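Local coordinates for ferrous iron transport protein B (Legionella pneumophila, PDB 3IBY) that probably transports ferrous iron across the inner membrane in a GTP-driven uptake system, the piece described here being its cytosolic GTPase-containing part, at residues 100-103 with 104-108. Numbering follows the deposited sequence.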
loop_
_atom_site.group_PDB
_atom_site.type_symbol
_atom_site.label_atom_id
_atom_site.label_comp_id
_atom_site.label_asym_id
_atom_site.label_seq_id
_atom_site.Cartn_x
_atom_site.Cartn_y
_atom_site.Cartn_z
ATOM N N LEU A 100 5.571 -6.090 -2.141
ATOM C CA LEU A 100 4.244 -6.506 -1.704
ATOM C C LEU A 100 4.056 -6.454 -0.180
ATOM O O LEU A 100 2.948 -6.687 0.342
ATOM C CB LEU A 100 3.996 -7.928 -2.164
ATOM C CG LEU A 100 3.731 -8.056 -3.645
ATOM C CD1 LEU A 100 3.697 -9.528 -4.019
ATOM C CD2 LEU A 100 2.437 -7.364 -3.977
ATOM N N TYR A 101 5.114 -6.213 0.571
ATOM C CA TYR A 101 4.901 -6.077 2.000
ATOM C C TYR A 101 3.987 -4.886 2.180
ATOM O O TYR A 101 2.951 -4.997 2.824
ATOM C CB TYR A 101 6.218 -5.886 2.730
ATOM C CG TYR A 101 6.153 -6.081 4.217
ATOM C CD1 TYR A 101 6.396 -7.308 4.775
ATOM C CD2 TYR A 101 5.873 -5.010 5.069
ATOM C CE1 TYR A 101 6.376 -7.490 6.152
ATOM C CE2 TYR A 101 5.826 -5.179 6.429
ATOM C CZ TYR A 101 6.098 -6.434 6.972
ATOM O OH TYR A 101 6.091 -6.614 8.336
ATOM N N LEU A 102 4.353 -3.772 1.562
ATOM C CA LEU A 102 3.562 -2.550 1.630
ATOM C C LEU A 102 2.161 -2.730 1.131
ATOM O O LEU A 102 1.212 -2.161 1.675
ATOM C CB LEU A 102 4.214 -1.449 0.828
ATOM C CG LEU A 102 3.458 -0.138 0.661
ATOM C CD1 LEU A 102 3.189 0.461 2.029
ATOM C CD2 LEU A 102 4.306 0.795 -0.254
ATOM N N THR A 103 2.043 -3.549 0.100
ATOM C CA THR A 103 0.782 -3.767 -0.586
ATOM C C THR A 103 -0.217 -4.415 0.325
ATOM O O THR A 103 -1.377 -4.028 0.353
ATOM C CB THR A 103 0.930 -4.698 -1.809
ATOM O OG1 THR A 103 1.846 -4.143 -2.761
ATOM C CG2 THR A 103 -0.413 -4.851 -2.476
ATOM N N SER A 104 0.236 -5.438 1.025
ATOM C CA SER A 104 -0.636 -6.199 1.914
ATOM C C SER A 104 -1.118 -5.304 3.035
ATOM O O SER A 104 -2.261 -5.420 3.437
ATOM C CB SER A 104 0.095 -7.402 2.487
ATOM O OG SER A 104 1.199 -6.979 3.268
ATOM N N GLN A 105 -0.243 -4.430 3.536
ATOM C CA GLN A 105 -0.625 -3.436 4.551
ATOM C C GLN A 105 -1.714 -2.473 4.023
ATOM O O GLN A 105 -2.689 -2.220 4.723
ATOM C CB GLN A 105 0.589 -2.643 5.082
ATOM C CG GLN A 105 1.617 -3.458 5.854
ATOM C CD GLN A 105 2.814 -2.612 6.334
ATOM O OE1 GLN A 105 3.108 -1.590 5.743
ATOM N NE2 GLN A 105 3.519 -3.062 7.397
ATOM N N LEU A 106 -1.546 -1.973 2.797
ATOM C CA LEU A 106 -2.528 -1.087 2.121
ATOM C C LEU A 106 -3.912 -1.694 1.948
ATOM O O LEU A 106 -4.901 -1.034 2.165
ATOM C CB LEU A 106 -2.013 -0.742 0.739
ATOM C CG LEU A 106 -0.713 0.044 0.593
ATOM C CD1 LEU A 106 -0.428 0.266 -0.928
ATOM C CD2 LEU A 106 -0.734 1.387 1.323
ATOM N N PHE A 107 -3.972 -2.951 1.517
ATOM C CA PHE A 107 -5.220 -3.741 1.456
ATOM C C PHE A 107 -5.976 -3.804 2.762
ATOM O O PHE A 107 -7.131 -4.166 2.760
ATOM C CB PHE A 107 -4.925 -5.212 1.137
ATOM C CG PHE A 107 -4.532 -5.479 -0.278
ATOM C CD1 PHE A 107 -4.292 -4.444 -1.188
ATOM C CD2 PHE A 107 -4.368 -6.790 -0.706
ATOM C CE1 PHE A 107 -3.958 -4.713 -2.464
ATOM C CE2 PHE A 107 -3.982 -7.052 -2.009
ATOM C CZ PHE A 107 -3.784 -6.003 -2.872
ATOM N N GLU A 108 -5.314 -3.540 3.882
ATOM C CA GLU A 108 -5.973 -3.538 5.186
ATOM C C GLU A 108 -6.649 -2.190 5.472
ATOM O O GLU A 108 -7.236 -2.036 6.520
ATOM C CB GLU A 108 -4.954 -3.876 6.298
ATOM C CG GLU A 108 -4.007 -5.068 5.995
ATOM C CD GLU A 108 -3.137 -5.509 7.176
ATOM O OE1 GLU A 108 -2.795 -4.694 8.044
ATOM O OE2 GLU A 108 -2.770 -6.708 7.253
#
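Ser104 turns its hydroxyl back onto the preceding turn of helix 96-106 and donates to the carbonyl of Tyr101, OG to O 2.7 Å. A chi1 of 62° sets OG between its own backbone N and carbonyl carbon and turns it back toward Tyr101 O; the donor lies 22° off the carbonyl plane. The same oxygen also accepts weak backbone bonds from Ser104 N and Gln105 N, the latter 3.3 Å from Tyr101 O, so side chain and backbone share it. Further along the helix, Phe107 N bonds to Thr103 O, 3.0 Å away, with an N-H...O angle of 170°. The Phe107 ring also lies with one face against that oxygen, and its CE1 and CZ atoms meet the Thr103 methyl, CG2 to CE1 3.5 Å, the two side chains running side by side. The Gln105 amide meets the Tyr101 ring obliquely, NE2 to CE2 3.3 Å, with their planes 64° apart. Leu102 and Leu106 pack obliquely through their methyls, CD1 to CD2 4.1 Å.

Groups outside the helix meet several of these ends: Asn89 bonds to Thr103 OG1, Leu61 N and Ser60 OG hold the Gln105 amide, and Tyr59 stacks on Tyr101. The helix is the crossover of a beta-alpha-beta unit between strands 86-92 and 113-118 of the G domain, and Leu102 packs against Gly8 and Asn9 of the P-loop, predicted to bind GTP. Ser104 OG accepts from Arg242 of helix 234-253 while donating to Tyr101 O, and the arginine's charge may polarise the hydroxyl and strengthen that donation.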